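Local coordinates for N-terminal acetyltransferase-like protein (Chaetomium thermophilum, PDB 5NNP), which probably serves as the TPR-repeat auxiliary subunit of an N-terminal acetyltransferase of the NatA type, at residues R221-S233 with A244-Y258. Numbering follows the deposited sequence.
Sequences RLAVMELRASYLS and AYRALLDRNPEHMDY
In one helical hairpin of this TPR-like array, L248 is a knob from helix 244-251 set in a hole formed by L222, M225, E226 and A229 of helix 221-233. The axes of the two helical segments approach to 9.2 Å and run roughly antiparallel, at 147°. CD2 of L248 lies 3.6 Å from M225 CB, while CD1 leans on A229 CB. Toward the C-terminal end of helix 221-233, two alanines let the backbones close in, A229 CB meeting A244 CB at 3.8 Å. The same A229 methyl sits over one face of the Y245 ring, a CH-pi contact with CB 3.9 Å from the centroid. A water between the helices donates to the carbonyl oxygens of both M225 and A244.

At the other end R251, with CG anti to the backbone N (chi1 -177°) and the chain extended to NE, reaches across L222; one guanidinium face lies over L222 N, and NE is 3.7 Å from L222 CB. Outside this hairpin, R251 NH2 pairs with an acidic side chain on the chain of another protein. With an alanine here, that acid is likely to lose its mate, and L222 and M225 the cover of the arginine chain.

Y258, on the following helix 256-265, donates a hydrogen bond from OH to E226 OE2, which lies at the ring's edge. Y231 and L232 turn to the preceding helix 204-214, whereas L249 and Y245 pack on helix 256-265, which places the hairpin between its neighbours, consistent with the superhelical stacking of TPR-type helices.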
ATOM      1  N   ARG A 221      19.844  12.996   1.700  1.00 35.06           N
ATOM      2  CA  ARG A 221      19.977  14.314   1.080  1.00 37.18           C
ATOM      3  C   ARG A 221      18.643  14.906   0.604  1.00 44.57           C
ATOM      4  O   ARG A 221      18.381  16.100   0.789  1.00 46.05           O
ATOM      5  CB  ARG A 221      20.961  14.249  -0.092  1.00 45.60           C
ATOM      6  CG  ARG A 221      22.437  14.073   0.313  1.00 47.05           C
ATOM      7  CD  ARG A 221      22.909  15.080   1.357  1.00 50.56           C
ATOM      8  NE  ARG A 221      22.702  16.478   0.976  1.00 64.28           N
ATOM      9  CZ  ARG A 221      22.621  17.484   1.851  1.00 71.37           C
ATOM     10  NH1 ARG A 221      22.725  17.243   3.162  1.00 56.91           N
ATOM     11  NH2 ARG A 221      22.424  18.731   1.421  1.00 81.18           N
ATOM     12  N   LEU A 222      17.800  14.074   0.001  1.00 43.48           N
ATOM     13  CA  LEU A 222      16.489  14.519  -0.467  1.00 40.65           C
ATOM     14  C   LEU A 222      15.599  15.040   0.670  1.00 42.41           C
ATOM     15  O   LEU A 222      14.848  16.009   0.506  1.00 46.62           O
ATOM     16  CB  LEU A 222      15.778  13.380  -1.197  1.00 39.80           C
ATOM     17  CG  LEU A 222      14.354  13.679  -1.661  1.00 43.94           C
ATOM     18  CD1 LEU A 222      14.362  14.694  -2.794  1.00 47.34           C
ATOM     19  CD2 LEU A 222      13.622  12.405  -2.075  1.00 38.33           C
ATOM     20  N   ALA A 223      15.677  14.385   1.822  1.00 32.03           N
ATOM     21  CA  ALA A 223      14.882  14.788   2.962  1.00 30.65           C
ATOM     22  C   ALA A 223      15.277  16.187   3.427  1.00 40.72           C
ATOM     23  O   ALA A 223      14.413  17.037   3.659  1.00 43.08           O
ATOM     24  CB  ALA A 223      15.035  13.794   4.083  1.00 30.00           C
ATOM     25  N   VAL A 224      16.584  16.424   3.562  1.00 36.84           N
ATOM     26  CA  VAL A 224      17.068  17.731   3.979  1.00 33.18           C
ATOM     27  C   VAL A 224      16.610  18.773   2.965  1.00 35.38           C
ATOM     28  O   VAL A 224      16.171  19.863   3.322  1.00 39.57           O
ATOM     29  CB  VAL A 224      18.608  17.766   4.120  1.00 36.48           C
ATOM     30  CG1 VAL A 224      19.112  19.198   4.264  1.00 32.21           C
ATOM     31  CG2 VAL A 224      19.059  16.950   5.307  1.00 33.30           C
ATOM     32  N   MET A 225      16.685  18.428   1.690  1.00 40.52           N
ATOM     33  CA  MET A 225      16.362  19.398   0.655  1.00 39.12           C
ATOM     34  C   MET A 225      14.874  19.705   0.601  1.00 37.16           C
ATOM     35  O   MET A 225      14.491  20.850   0.362  1.00 38.09           O
ATOM     36  CB  MET A 225      16.847  18.901  -0.701  1.00 37.38           C
ATOM     37  CG  MET A 225      18.350  18.911  -0.827  1.00 34.22           C
ATOM     38  SD  MET A 225      18.885  18.320  -2.437  1.00 42.64           S
ATOM     39  CE  MET A 225      20.656  18.198  -2.107  1.00 74.18           C
ATOM     40  N   GLU A 226      14.041  18.690   0.821  1.00 33.31           N
ATOM     41  CA  GLU A 226      12.599  18.895   0.769  1.00 35.69           C
ATOM     42  C   GLU A 226      12.078  19.608   2.019  1.00 43.80           C
ATOM     43  O   GLU A 226      11.225  20.495   1.916  1.00 45.49           O
ATOM     44  CB  GLU A 226      11.878  17.565   0.558  1.00 36.75           C
ATOM     45  CG  GLU A 226      11.908  17.098  -0.897  1.00 38.75           C
ATOM     46  CD  GLU A 226      10.954  15.960  -1.175  1.00 49.35           C
ATOM     47  OE1 GLU A 226      10.565  15.267  -0.209  1.00 56.62           O
ATOM     48  OE2 GLU A 226      10.599  15.756  -2.362  1.00 51.72           O
ATOM     49  N   LEU A 227      12.607  19.240   3.186  1.00 44.80           N
ATOM     50  CA  LEU A 227      12.271  19.936   4.427  1.00 44.05           C
ATOM     51  C   LEU A 227      12.669  21.417   4.350  1.00 44.09           C
ATOM     52  O   LEU A 227      11.896  22.302   4.734  1.00 35.97           O
ATOM     53  CB  LEU A 227      12.940  19.261   5.629  1.00 36.65           C
ATOM     54  CG  LEU A 227      12.425  17.866   5.989  1.00 32.28           C
ATOM     55  CD1 LEU A 227      13.285  17.247   7.067  1.00 30.00           C
ATOM     56  CD2 LEU A 227      10.995  17.926   6.460  1.00 35.17           C
ATOM     57  N   ARG A 228      13.864  21.691   3.834  1.00 41.69           N
ATOM     58  CA  ARG A 228      14.305  23.077   3.722  1.00 43.87           C
ATOM     59  C   ARG A 228      13.331  23.900   2.862  1.00 48.70           C
ATOM     60  O   ARG A 228      12.937  25.002   3.245  1.00 48.77           O
ATOM     61  CB  ARG A 228      15.732  23.156   3.160  1.00 38.02           C
ATOM     62  CG  ARG A 228      16.221  24.578   2.876  1.00 38.79           C
ATOM     63  CD  ARG A 228      17.740  24.735   3.026  1.00 39.88           C
ATOM     64  NE  ARG A 228      18.482  23.797   2.198  1.00 49.80           N
ATOM     65  CZ  ARG A 228      19.456  23.011   2.644  1.00 44.33           C
ATOM     66  NH1 ARG A 228      19.819  23.067   3.914  1.00 36.71           N
ATOM     67  NH2 ARG A 228      20.065  22.167   1.815  1.00 44.07           N
ATOM     68  N   ALA A 229      12.919  23.365   1.715  1.00 46.73           N
ATOM     69  CA  ALA A 229      12.046  24.127   0.823  1.00 42.62           C
ATOM     70  C   ALA A 229      10.673  24.314   1.441  1.00 43.29           C
ATOM     71  O   ALA A 229      10.115  25.411   1.422  1.00 41.26           O
ATOM     72  CB  ALA A 229      11.922  23.445  -0.539  1.00 35.43           C
ATOM     73  N   SER A 230      10.139  23.234   1.992  1.00 43.19           N
ATOM     74  CA  SER A 230       8.847  23.264   2.651  1.00 45.26           C
ATOM     75  C   SER A 230       8.777  24.330   3.752  1.00 51.70           C
ATOM     76  O   SER A 230       7.811  25.092   3.823  1.00 55.10           O
ATOM     77  CB  SER A 230       8.524  21.888   3.227  1.00 39.70           C
ATOM     78  OG  SER A 230       7.267  21.902   3.868  1.00 46.02           O
ATOM     79  N   TYR A 231       9.801  24.393   4.597  1.00 50.40           N
ATOM     80  CA  TYR A 231       9.806  25.332   5.720  1.00 45.96           C
ATOM     81  C   TYR A 231       9.950  26.767   5.249  1.00 54.31           C
ATOM     82  O   TYR A 231       9.251  27.669   5.728  1.00 52.55           O
ATOM     83  CB  TYR A 231      10.947  25.025   6.683  1.00 43.35           C
ATOM     84  CG  TYR A 231      10.872  23.699   7.390  1.00 42.64           C
ATOM     85  CD1 TYR A 231       9.655  23.075   7.616  1.00 40.02           C
ATOM     86  CD2 TYR A 231      12.027  23.078   7.854  1.00 43.70           C
ATOM     87  CE1 TYR A 231       9.591  21.869   8.281  1.00 38.98           C
ATOM     88  CE2 TYR A 231      11.973  21.872   8.518  1.00 42.47           C
ATOM     89  CZ  TYR A 231      10.754  21.271   8.732  1.00 42.23           C
ATOM     90  OH  TYR A 231      10.704  20.066   9.396  1.00 42.91           O
ATOM     91  N   LEU A 232      10.894  26.991   4.338  1.00 53.12           N
ATOM     92  CA  LEU A 232      11.093  28.328   3.802  1.00 52.17           C
ATOM     93  C   LEU A 232       9.804  28.849   3.178  1.00 58.71           C
ATOM     94  O   LEU A 232       9.442  30.009   3.380  1.00 58.17           O
ATOM     95  CB  LEU A 232      12.215  28.349   2.766  1.00 47.03           C
ATOM     96  CG  LEU A 232      13.650  28.216   3.269  1.00 52.88           C
ATOM     97  CD1 LEU A 232      14.618  28.168   2.096  1.00 53.71           C
ATOM     98  CD2 LEU A 232      14.019  29.352   4.218  1.00 55.88           C
ATOM     99  N   SER A 233       9.099  27.993   2.438  1.00 58.08           N
ATOM    100  CA  SER A 233       7.884  28.440   1.760  1.00 55.84           C
ATOM    101  C   SER A 233       6.813  28.805   2.783  1.00 59.59           C
ATOM    102  O   SER A 233       6.192  29.861   2.677  1.00 71.49           O
ATOM    103  CB  SER A 233       7.364  27.392   0.776  1.00 52.78           C
ATOM    104  OG  SER A 233       7.142  26.144   1.398  1.00 67.18           O
ATOM    105  N   ALA A 244      15.700  27.013  -3.181  1.00 52.69           N
ATOM    106  CA  ALA A 244      15.574  25.655  -2.666  1.00 50.48           C
ATOM    107  C   ALA A 244      14.857  24.736  -3.638  1.00 46.41           C
ATOM    108  O   ALA A 244      15.239  23.579  -3.807  1.00 54.56           O
ATOM    109  CB  ALA A 244      14.852  25.665  -1.326  1.00 56.48           C
ATOM    110  N   TYR A 245      13.811  25.252  -4.272  1.00 44.23           N
ATOM    111  CA  TYR A 245      13.058  24.474  -5.246  1.00 43.42           C
ATOM    112  C   TYR A 245      13.871  24.266  -6.524  1.00 49.12           C
ATOM    113  O   TYR A 245      13.745  23.226  -7.189  1.00 43.49           O
ATOM    114  CB  TYR A 245      11.718  25.142  -5.550  1.00 40.59           C
ATOM    115  CG  TYR A 245      10.682  24.859  -4.491  1.00 45.81           C
ATOM    116  CD1 TYR A 245      10.220  23.558  -4.273  1.00 45.61           C
ATOM    117  CD2 TYR A 245      10.182  25.877  -3.686  1.00 45.11           C
ATOM    118  CE1 TYR A 245       9.272  23.278  -3.285  1.00 35.49           C
ATOM    119  CE2 TYR A 245       9.234  25.609  -2.698  1.00 44.41           C
ATOM    120  CZ  TYR A 245       8.785  24.307  -2.506  1.00 45.57           C
ATOM    121  OH  TYR A 245       7.841  24.038  -1.547  1.00 51.65           O
ATOM    122  N   ARG A 246      14.727  25.234  -6.844  1.00 46.57           N
ATOM    123  CA  ARG A 246      15.646  25.069  -7.958  1.00 51.73           C
ATOM    124  C   ARG A 246      16.612  23.915  -7.696  1.00 55.66           C
ATOM    125  O   ARG A 246      16.883  23.111  -8.593  1.00 59.18           O
ATOM    126  CB  ARG A 246      16.416  26.358  -8.227  1.00 53.69           C
ATOM    127  CG  ARG A 246      15.592  27.403  -8.927  1.00 46.46           C
ATOM    128  CD  ARG A 246      16.442  28.540  -9.437  1.00 52.38           C
ATOM    129  NE  ARG A 246      15.804  29.150 -10.602  1.00 63.58           N
ATOM    130  CZ  ARG A 246      15.016  30.216 -10.554  1.00 64.77           C
ATOM    131  NH1 ARG A 246      14.783  30.815  -9.391  1.00 77.91           N
ATOM    132  NH2 ARG A 246      14.473  30.686 -11.669  1.00 56.62           N
ATOM    133  N   ALA A 247      17.124  23.831  -6.469  1.00 53.10           N
ATOM    134  CA  ALA A 247      17.993  22.720  -6.069  1.00 49.29           C
ATOM    135  C   ALA A 247      17.320  21.359  -6.267  1.00 48.96           C
ATOM    136  O   ALA A 247      17.943  20.412  -6.765  1.00 44.45           O
ATOM    137  CB  ALA A 247      18.419  22.880  -4.628  1.00 42.93           C
ATOM    138  N   LEU A 248      16.046  21.275  -5.890  1.00 42.30           N
ATOM    139  CA  LEU A 248      15.294  20.034  -6.023  1.00 41.39           C
ATOM    140  C   LEU A 248      15.019  19.715  -7.491  1.00 43.30           C
ATOM    141  O   LEU A 248      15.022  18.542  -7.892  1.00 41.93           O
ATOM    142  CB  LEU A 248      13.983  20.111  -5.237  1.00 37.80           C
ATOM    143  CG  LEU A 248      14.129  19.992  -3.713  1.00 41.97           C
ATOM    144  CD1 LEU A 248      12.921  20.582  -2.993  1.00 35.05           C
ATOM    145  CD2 LEU A 248      14.342  18.531  -3.292  1.00 31.04           C
ATOM    146  N   LEU A 249      14.802  20.755  -8.295  1.00 37.93           N
ATOM    147  CA  LEU A 249      14.490  20.551  -9.707  1.00 45.64           C
ATOM    148  C   LEU A 249      15.699  19.988 -10.418  1.00 50.14           C
ATOM    149  O   LEU A 249      15.578  19.078 -11.245  1.00 46.46           O
ATOM    150  CB  LEU A 249      14.054  21.853 -10.381  1.00 51.33           C
ATOM    151  CG  LEU A 249      12.588  22.259 -10.241  1.00 47.95           C
ATOM    152  CD1 LEU A 249      12.398  23.668 -10.756  1.00 49.03           C
ATOM    153  CD2 LEU A 249      11.692  21.279 -10.985  1.00 47.17           C
ATOM    154  N   ASP A 250      16.866  20.540 -10.088  1.00 45.73           N
ATOM    155  CA  ASP A 250      18.117  20.066 -10.649  1.00 41.42           C
ATOM    156  C   ASP A 250      18.359  18.602 -10.273  1.00 42.02           C
ATOM    157  O   ASP A 250      18.996  17.870 -11.017  1.00 45.57           O
ATOM    158  CB  ASP A 250      19.275  20.951 -10.185  1.00 37.31           C
ATOM    159  CG  ASP A 250      19.310  22.289 -10.897  1.00 47.27           C
ATOM    160  OD1 ASP A 250      19.188  22.298 -12.138  1.00 53.13           O
ATOM    161  OD2 ASP A 250      19.461  23.335 -10.226  1.00 53.35           O
ATOM    162  N   ARG A 251      17.847  18.184  -9.118  1.00 47.69           N
ATOM    163  CA  ARG A 251      17.985  16.805  -8.645  1.00 43.63           C
ATOM    164  C   ARG A 251      16.997  15.869  -9.354  1.00 41.53           C
ATOM    165  O   ARG A 251      17.290  14.705  -9.613  1.00 40.56           O
ATOM    166  CB  ARG A 251      17.776  16.745  -7.124  1.00 44.28           C
ATOM    167  CG  ARG A 251      17.971  15.359  -6.456  1.00 34.00           C
ATOM    168  CD  ARG A 251      17.460  15.383  -5.003  1.00 30.31           C
ATOM    169  NE  ARG A 251      17.734  14.152  -4.263  1.00 38.25           N
ATOM    170  CZ  ARG A 251      18.943  13.793  -3.826  1.00 39.48           C
ATOM    171  NH1 ARG A 251      19.994  14.560  -4.071  1.00 33.52           N
ATOM    172  NH2 ARG A 251      19.110  12.659  -3.152  1.00 37.19           N
ATOM    173  N   ASN A 252      15.815  16.377  -9.661  1.00 38.81           N
ATOM    174  CA  ASN A 252      14.767  15.533 -10.206  1.00 32.87           C
ATOM    175  C   ASN A 252      13.802  16.400 -10.981  1.00 34.70           C
ATOM    176  O   ASN A 252      12.769  16.814 -10.453  1.00 36.73           O
ATOM    177  CB  ASN A 252      14.064  14.760  -9.077  1.00 34.70           C
ATOM    178  CG  ASN A 252      12.874  13.933  -9.560  1.00 36.26           C
ATOM    179  OD1 ASN A 252      12.612  13.833 -10.762  1.00 30.20           O
ATOM    180  ND2 ASN A 252      12.148  13.332  -8.613  1.00 28.83           N
ATOM    181  N   PRO A 253      14.155  16.696 -12.240  1.00 35.55           N
ATOM    182  CA  PRO A 253      13.409  17.576 -13.141  1.00 35.96           C
ATOM    183  C   PRO A 253      12.015  17.053 -13.445  1.00 40.52           C
ATOM    184  O   PRO A 253      11.244  17.733 -14.121  1.00 50.90           O
ATOM    185  CB  PRO A 253      14.280  17.599 -14.396  1.00 34.95           C
ATOM    186  CG  PRO A 253      15.645  17.338 -13.887  1.00 34.76           C
ATOM    187  CD  PRO A 253      15.457  16.322 -12.810  1.00 33.38           C
ATOM    188  N   GLU A 254      11.689  15.882 -12.916  1.00 37.85           N
ATOM    189  CA  GLU A 254      10.471  15.169 -13.284  1.00 41.07           C
ATOM    190  C   GLU A 254       9.362  15.247 -12.221  1.00 45.33           C
ATOM    191  O   GLU A 254       8.351  14.553 -12.321  1.00 50.81           O
ATOM    192  CB  GLU A 254      10.816  13.705 -13.555  1.00 34.77           C
ATOM    193  CG  GLU A 254      10.306  13.186 -14.866  1.00 43.81           C
ATOM    194  CD  GLU A 254      10.713  14.062 -16.032  1.00 51.49           C
ATOM    195  OE1 GLU A 254      11.852  14.582 -16.016  1.00 49.08           O
ATOM    196  OE2 GLU A 254       9.886  14.230 -16.961  1.00 49.21           O
ATOM    197  N   HIS A 255       9.550  16.083 -11.208  1.00 37.22           N
ATOM    198  CA  HIS A 255       8.641  16.100 -10.069  1.00 39.45           C
ATOM    199  C   HIS A 255       7.765  17.377 -10.015  1.00 42.73           C
ATOM    200  O   HIS A 255       8.225  18.423  -9.547  1.00 42.06           O
ATOM    201  CB  HIS A 255       9.462  15.947  -8.788  1.00 47.17           C
ATOM    202  CG  HIS A 255       8.638  15.738  -7.557  1.00 54.05           C
ATOM    203  ND1 HIS A 255       8.596  16.652  -6.527  1.00 54.82           N
ATOM    204  CD2 HIS A 255       7.830  14.718  -7.188  1.00 56.00           C
ATOM    205  CE1 HIS A 255       7.796  16.205  -5.577  1.00 57.44           C
ATOM    206  NE2 HIS A 255       7.314  15.035  -5.955  1.00 57.43           N
ATOM    207  N   MET A 256       6.520  17.267 -10.492  1.00 39.58           N
ATOM    208  CA  MET A 256       5.542  18.370 -10.573  1.00 49.83           C
ATOM    209  C   MET A 256       5.588  19.434  -9.483  1.00 49.24           C
ATOM    210  O   MET A 256       5.560  20.625  -9.777  1.00 58.27           O
ATOM    211  CB  MET A 256       4.116  17.814 -10.581  1.00 66.03           C
ATOM    212  CG  MET A 256       3.006  18.836 -10.733  1.00 72.89           C
ATOM    213  SD  MET A 256       1.350  18.101 -10.849  1.00106.51           S
ATOM    214  CE  MET A 256       1.348  17.548 -12.552  1.00 77.56           C
ATOM    215  N   ASP A 257       5.623  19.014  -8.225  1.00 44.09           N
ATOM    216  CA  ASP A 257       5.525  19.973  -7.129  1.00 45.21           C
ATOM    217  C   ASP A 257       6.718  20.919  -7.014  1.00 46.51           C
ATOM    218  O   ASP A 257       6.571  22.031  -6.491  1.00 52.11           O
ATOM    219  CB  ASP A 257       5.320  19.245  -5.802  1.00 47.31           C
ATOM    220  CG  ASP A 257       3.950  18.629  -5.692  1.00 60.97           C
ATOM    221  OD1 ASP A 257       3.063  19.013  -6.487  1.00 71.76           O
ATOM    222  OD2 ASP A 257       3.760  17.759  -4.821  1.00 65.42           O
ATOM    223  N   TYR A 258       7.890  20.504  -7.491  1.00 37.94           N
ATOM    224  CA  TYR A 258       9.053  21.393  -7.447  1.00 38.63           C
ATOM    225  C   TYR A 258       8.821  22.590  -8.367  1.00 47.18           C
ATOM    226  O   TYR A 258       9.203  23.714  -8.029  1.00 39.73           O
ATOM    227  CB  TYR A 258      10.347  20.670  -7.838  1.00 42.23           C
ATOM    228  CG  TYR A 258      10.726  19.503  -6.941  1.00 41.42           C
ATOM    229  CD1 TYR A 258      10.255  19.417  -5.629  1.00 39.13           C
ATOM    230  CD2 TYR A 258      11.546  18.487  -7.408  1.00 32.14           C
ATOM    231  CE1 TYR A 258      10.599  18.353  -4.809  1.00 31.83           C
ATOM    232  CE2 TYR A 258      11.888  17.417  -6.597  1.00 37.54           C
ATOM    233  CZ  TYR A 258      11.415  17.354  -5.295  1.00 35.38           C
ATOM    234  OH  TYR A 258      11.743  16.283  -4.485  1.00 32.46           O
TER
HETATM  235  O   HOH W   1      16.158  22.182  -1.449  1.00 39.61           O